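Local coordinates for NOL1/NOP2/sun family protein (Enterococcus faecium, PDB 3M4X) that probably methylates ribosomal RNA as a cytosine-5 methyltransferase of the RsmF type, using S-adenosylmethionine as methyl donor, at residues Val109-Ala114 / Arg178-Ala183; Gln229-Thr234 / His295-Leu300. All blocks are in the same frame, centred on the assembly; numbering follows the deposited sequence.

Contact 1: residues Val109-Ala114 / Arg178-Ala183; sequences VLDLCA and RIVVDA
Val109 lies beside Arg178, its CG2 4.2 Å from Arg178 CB. The branched valine suits an extended strand packed under helix 118-127, whereas the arginine continues past it to a salt bridge with Glu107. Leu110 N donates to Arg178 O, and Leu110 O accepts a nearly straight bond (170°) from Val180 N at 2.8 Å. The leucine side chain points to the other face, with CG anti to the backbone N (chi1 175°), which runs it alongside Ile179 and brings CD2 3.9 Å from Ile179 CG2. Asp111 returns to the Val109 face, a buried acid met by polar groups: Ser120 OG holds OD1, and OD2 faces a water. Just past the strand, Leu112 N makes the last direct backbone bond, 3.0 Å to Val180 O, and its CD2 meets Val181 CG2, both side chains touching Ile216 of helix 205-222. At Cys113 the two chains have spread, and CB rests 3.4 Å from Asp182 O. The water fills the fork: accepting from Cys113 N and Asp182 N, it lies 2.7 Å from Asp111 OD2 and 2.6 Å from Val180 O. Apolar pairs thus give way to hydrated polar groups where motif I, the probable cofactor-binding loop of this family, begins.

Contact 2: residues Gln229-Thr234 / His295-Leu300; sequences QLIYST and HFVAKL
Tyr232 and Phe296 meet edge to edge: Tyr232 CD2 lies 4.1 Å from Phe296 CE2, each near the plane of the other ring, and neither lays a face on its partner. With CG anti to the backbone N in both (chi1 174° for Tyr232, 176° for Phe296), each ring leans toward the C-terminal end of its own strand; the strands being antiparallel, the rings lean toward each other, and the side chains cross at about a right angle. Ile246 of helix 243-252 touches both, and the tyrosine hydroxyl is hydrogen-bonded to Glu241 O. The third ring, His295, meets the end of the other strand obliquely, its CD2 3.1 Å from Thr234 O, while ND1 is held by Ser93 OG. That same carbonyl oxygen accepts from Phe296 N.

Behind the rings, Leu230 with Leu300, Tyr232 with Ala298 and Thr234 with Phe296 are hydrogen-bonded pairs, each closed by two N-H...O bonds such as Ala298 N to Tyr232 O at 2.8 Å. Strand 295-302 is the reversed strand of the Rossmann-like methyltransferase fold, inserted between strands 228-234 and 255-258 of an otherwise largely parallel sheet.

Leucines and aromatic rings suit the Tyr232 face because helices 205-222 and 243-252 cover it; Ala298, paired with Tyr232, touches Ile246, and its small side chain probably lets that helix come close. On the other face Ile231 CG2 packs 3.9 Å from Val297 CG1, and Ser233 CB lies 4.0 Å from Val297 CG2; both residues touch Val97 of helix 95-101, where the compact serine takes little room. Toward the more open end, Ile231 CG1 runs alongside the aliphatic part of Lys299, 4.1 Å from its CG. Gln229 crosses the same lysine, OE1 3.9 Å from Lys299 CD, while its NE2 is bonded to Thr301 OG1.

Contacts 1 and 2 are neighbouring parts of one sheet, their centres about 10 Å apart. Segment 178-183 has 109-114 along one edge and 229-234 along the other, and the latter in turn carries 295-300. Much of the join is backbone: Val181 N lies 2.8 Å from Ile231 O and Ile179 O lies 2.8 Å from Ile231 N, both probable hydrogen bonds. At the C-terminal ends of the parallel strands Ser233 OG makes a weak hydrogen bond to Asp182 OD1, and Thr234 touches Cys185. By analogy with related RNA methyltransferases, this C-terminal end of the parallel strands probably borders the cofactor and substrate site, with contact 1 nearer the cofactor loop.

Contact 1: residues Val109-Ala114 / Arg178-Ala183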
loop_
_atom_site.group_PDB
_atom_site.type_symbol
_atom_site.label_atom_id
_atom_site.label_comp_id
_atom_site.label_asym_id
_atom_site.label_seq_id
_atom_site.Cartn_x
_atom_site.Cartn_y
_atom_site.Cartn_z
ATOM N N VAL A 109 1.779 8.860 -8.711
ATOM C CA VAL A 109 2.625 8.287 -7.671
ATOM C C VAL A 109 2.985 6.845 -7.993
ATOM O O VAL A 109 2.146 6.074 -8.411
ATOM C CB VAL A 109 1.930 8.354 -6.268
ATOM C CG1 VAL A 109 2.826 7.762 -5.183
ATOM C CG2 VAL A 109 1.530 9.777 -5.926
ATOM N N LEU A 110 4.247 6.484 -7.794
ATOM C CA LEU A 110 4.685 5.116 -8.045
ATOM C C LEU A 110 5.200 4.486 -6.755
ATOM O O LEU A 110 5.998 5.084 -6.053
ATOM C CB LEU A 110 5.778 5.091 -9.133
ATOM C CG LEU A 110 6.435 3.735 -9.443
ATOM C CD1 LEU A 110 5.415 2.773 -10.040
ATOM C CD2 LEU A 110 7.612 3.905 -10.395
ATOM N N ASP A 111 4.692 3.301 -6.438
ATOM C CA ASP A 111 5.246 2.445 -5.395
ATOM C C ASP A 111 5.948 1.303 -6.122
ATOM O O ASP A 111 5.300 0.371 -6.609
ATOM C CB ASP A 111 4.133 1.888 -4.505
ATOM C CG ASP A 111 4.663 1.285 -3.205
ATOM O OD1 ASP A 111 3.840 0.895 -2.342
ATOM O OD2 ASP A 111 5.901 1.195 -3.037
ATOM N N LEU A 112 7.267 1.382 -6.211
ATOM C CA LEU A 112 8.017 0.522 -7.129
ATOM C C LEU A 112 8.217 -0.926 -6.649
ATOM O O LEU A 112 8.148 -1.863 -7.436
ATOM C CB LEU A 112 9.350 1.184 -7.484
ATOM C CG LEU A 112 10.220 0.552 -8.568
ATOM C CD1 LEU A 112 9.496 0.474 -9.907
ATOM C CD2 LEU A 112 11.483 1.355 -8.709
ATOM N N CYS A 113 8.450 -1.108 -5.357
ATOM C CA CYS A 113 8.566 -2.449 -4.785
ATOM C C CYS A 113 7.516 -2.624 -3.692
ATOM O O CYS A 113 7.805 -2.431 -2.514
ATOM C CB CYS A 113 9.976 -2.638 -4.219
ATOM S SG CYS A 113 11.266 -2.095 -5.357
ATOM N N ALA A 114 6.312 -3.026 -4.082
ATOM C CA ALA A 114 5.117 -2.642 -3.315
ATOM C C ALA A 114 4.487 -3.649 -2.353
ATOM O O ALA A 114 3.852 -3.239 -1.395
ATOM C CB ALA A 114 4.067 -2.100 -4.245
ATOM N N ARG A 178 6.087 11.471 -7.925
ATOM C CA ARG A 178 6.529 10.936 -6.659
ATOM C C ARG A 178 6.753 9.455 -6.797
ATOM O O ARG A 178 5.913 8.742 -7.354
ATOM C CB ARG A 178 5.444 11.206 -5.623
ATOM C CG ARG A 178 5.805 10.993 -4.164
ATOM C CD ARG A 178 4.879 11.908 -3.320
ATOM N NE ARG A 178 5.687 12.829 -2.550
ATOM C CZ ARG A 178 5.765 14.131 -2.754
ATOM N NH1 ARG A 178 5.057 14.716 -3.697
ATOM N NH2 ARG A 178 6.558 14.848 -1.988
ATOM N N ILE A 179 7.906 8.995 -6.322
ATOM C CA ILE A 179 8.213 7.576 -6.378
ATOM C C ILE A 179 8.755 7.069 -5.051
ATOM O O ILE A 179 9.660 7.659 -4.467
ATOM C CB ILE A 179 9.217 7.248 -7.511
ATOM C CG1 ILE A 179 8.684 7.716 -8.871
ATOM C CG2 ILE A 179 9.535 5.749 -7.529
ATOM C CD1 ILE A 179 9.641 7.419 -10.043
ATOM N N VAL A 180 8.198 5.962 -4.589
ATOM C CA VAL A 180 8.638 5.342 -3.367
ATOM C C VAL A 180 9.329 4.037 -3.707
ATOM O O VAL A 180 8.748 3.144 -4.337
ATOM C CB VAL A 180 7.461 5.060 -2.428
ATOM C CG1 VAL A 180 7.924 4.277 -1.217
ATOM C CG2 VAL A 180 6.792 6.361 -2.026
ATOM N N VAL A 181 10.580 3.943 -3.279
ATOM C CA VAL A 181 11.396 2.760 -3.464
ATOM C C VAL A 181 11.755 2.178 -2.096
ATOM O O VAL A 181 12.694 2.629 -1.437
ATOM C CB VAL A 181 12.699 3.110 -4.203
ATOM C CG1 VAL A 181 13.528 1.844 -4.456
ATOM C CG2 VAL A 181 12.390 3.826 -5.506
ATOM N N ASP A 182 10.981 1.193 -1.666
ATOM C CA ASP A 182 11.288 0.442 -0.459
ATOM C C ASP A 182 12.108 -0.751 -0.942
ATOM O O ASP A 182 11.577 -1.791 -1.287
ATOM C CB ASP A 182 9.979 0.027 0.211
ATOM C CG ASP A 182 10.174 -0.907 1.390
ATOM O OD1 ASP A 182 11.119 -0.724 2.193
ATOM O OD2 ASP A 182 9.346 -1.830 1.509
ATOM N N ALA A 183 13.420 -0.562 -1.002
ATOM C CA ALA A 183 14.301 -1.463 -1.734
ATOM C C ALA A 183 14.544 -2.788 -1.049
ATOM O O ALA A 183 14.689 -2.843 0.170
ATOM C CB ALA A 183 15.629 -0.780 -2.007
HETATM O O HOH W 1 8.622 0.808 -3.110
#

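Contact 2: residues Gln229-Thr234 / His295-Leu300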
loop_
_atom_site.group_PDB
_atom_site.type_symbol
_atom_site.label_atom_id
_atom_site.label_comp_id
_atom_site.label_asym_id
_atom_site.label_seq_id
_atom_site.Cartn_x
_atom_site.Cartn_y
_atom_site.Cartn_z
ATOM N N GLN A 229 9.619 13.831 -6.703
ATOM C CA GLN A 229 10.259 13.440 -5.462
ATOM C C GLN A 229 10.455 11.952 -5.384
ATOM O O GLN A 229 9.617 11.165 -5.832
ATOM C CB GLN A 229 9.487 13.976 -4.256
ATOM C CG GLN A 229 9.363 15.491 -4.296
ATOM C CD GLN A 229 9.462 16.113 -2.923
ATOM O OE1 GLN A 229 8.516 16.062 -2.133
ATOM N NE2 GLN A 229 10.615 16.700 -2.624
ATOM N N LEU A 230 11.598 11.587 -4.830
ATOM C CA LEU A 230 11.981 10.205 -4.642
ATOM C C LEU A 230 12.122 9.932 -3.164
ATOM O O LEU A 230 12.864 10.622 -2.456
ATOM C CB LEU A 230 13.328 9.951 -5.300
ATOM C CG LEU A 230 13.985 8.631 -4.932
ATOM C CD1 LEU A 230 13.175 7.490 -5.499
ATOM C CD2 LEU A 230 15.376 8.621 -5.484
ATOM N N ILE A 231 11.396 8.929 -2.695
ATOM C CA ILE A 231 11.547 8.465 -1.337
ATOM C C ILE A 231 12.207 7.079 -1.370
ATOM O O ILE A 231 11.680 6.149 -1.991
ATOM C CB ILE A 231 10.198 8.417 -0.588
ATOM C CG1 ILE A 231 9.663 9.829 -0.306
ATOM C CG2 ILE A 231 10.356 7.667 0.735
ATOM C CD1 ILE A 231 8.920 10.487 -1.465
ATOM N N TYR A 232 13.368 6.961 -0.724
ATOM C CA TYR A 232 14.106 5.697 -0.646
ATOM C C TYR A 232 14.113 5.146 0.769
ATOM O O TYR A 232 14.337 5.877 1.735
ATOM C CB TYR A 232 15.555 5.891 -1.089
ATOM C CG TYR A 232 16.444 4.669 -0.919
ATOM C CD1 TYR A 232 16.353 3.601 -1.795
ATOM C CD2 TYR A 232 17.386 4.595 0.110
ATOM C CE1 TYR A 232 17.166 2.495 -1.667
ATOM C CE2 TYR A 232 18.215 3.480 0.256
ATOM C CZ TYR A 232 18.103 2.434 -0.647
ATOM O OH TYR A 232 18.908 1.309 -0.540
ATOM N N SER A 233 13.893 3.846 0.894
ATOM C CA SER A 233 13.828 3.251 2.219
ATOM C C SER A 233 14.319 1.827 2.240
ATOM O O SER A 233 14.360 1.132 1.218
ATOM C CB SER A 233 12.414 3.286 2.770
ATOM O OG SER A 233 11.663 2.203 2.250
ATOM N N THR A 234 14.641 1.384 3.444
ATOM C CA THR A 234 15.267 0.104 3.618
ATOM C C THR A 234 14.936 -0.392 5.025
ATOM O O THR A 234 14.685 0.410 5.921
ATOM C CB THR A 234 16.781 0.291 3.387
ATOM O OG1 THR A 234 17.195 -0.462 2.238
ATOM C CG2 THR A 234 17.569 -0.079 4.608
ATOM N N HIS A 295 14.533 0.974 10.447
ATOM C CA HIS A 295 14.299 1.461 9.101
ATOM C C HIS A 295 15.248 2.604 8.777
ATOM O O HIS A 295 15.748 3.304 9.665
ATOM C CB HIS A 295 12.842 1.915 8.946
ATOM C CG HIS A 295 12.019 1.016 8.072
ATOM N ND1 HIS A 295 11.335 -0.081 8.561
ATOM C CD2 HIS A 295 11.780 1.039 6.739
ATOM C CE1 HIS A 295 10.712 -0.690 7.569
ATOM N NE2 HIS A 295 10.963 -0.028 6.451
ATOM N N PHE A 296 15.506 2.767 7.490
ATOM C CA PHE A 296 16.183 3.939 6.971
ATOM C C PHE A 296 15.265 4.568 5.923
ATOM O O PHE A 296 14.705 3.857 5.097
ATOM C CB PHE A 296 17.510 3.514 6.327
ATOM C CG PHE A 296 18.252 4.630 5.674
ATOM C CD1 PHE A 296 19.014 5.513 6.433
ATOM C CD2 PHE A 296 18.223 4.783 4.291
ATOM C CE1 PHE A 296 19.724 6.541 5.826
ATOM C CE2 PHE A 296 18.928 5.808 3.673
ATOM C CZ PHE A 296 19.676 6.685 4.439
ATOM N N VAL A 297 15.096 5.886 5.968
ATOM C CA VAL A 297 14.330 6.590 4.946
ATOM C C VAL A 297 14.981 7.890 4.514
ATOM O O VAL A 297 15.540 8.610 5.331
ATOM C CB VAL A 297 12.891 6.937 5.397
ATOM C CG1 VAL A 297 12.116 7.520 4.217
ATOM C CG2 VAL A 297 12.197 5.714 5.879
ATOM N N ALA A 298 14.875 8.198 3.224
ATOM C CA ALA A 298 15.390 9.446 2.683
ATOM C C ALA A 298 14.420 10.022 1.648
ATOM O O ALA A 298 13.783 9.277 0.890
ATOM C CB ALA A 298 16.778 9.217 2.066
ATOM N N LYS A 299 14.280 11.341 1.632
ATOM C CA LYS A 299 13.469 12.002 0.604
ATOM C C LYS A 299 14.343 12.926 -0.241
ATOM O O LYS A 299 15.082 13.739 0.296
ATOM C CB LYS A 299 12.321 12.802 1.223
ATOM C CG LYS A 299 11.450 13.506 0.194
ATOM C CD LYS A 299 10.169 14.077 0.817
ATOM C CE LYS A 299 10.498 15.194 1.787
ATOM N NZ LYS A 299 9.307 15.968 2.230
ATOM N N LEU A 300 14.250 12.804 -1.560
ATOM C CA LEU A 300 15.052 13.623 -2.466
ATOM C C LEU A 300 14.194 14.269 -3.532
ATOM O O LEU A 300 13.141 13.747 -3.884
ATOM C CB LEU A 300 16.133 12.768 -3.147
ATOM C CG LEU A 300 17.076 12.088 -2.150
ATOM C CD1 LEU A 300 16.717 10.605 -1.990
ATOM C CD2 LEU A 300 18.533 12.266 -2.585
#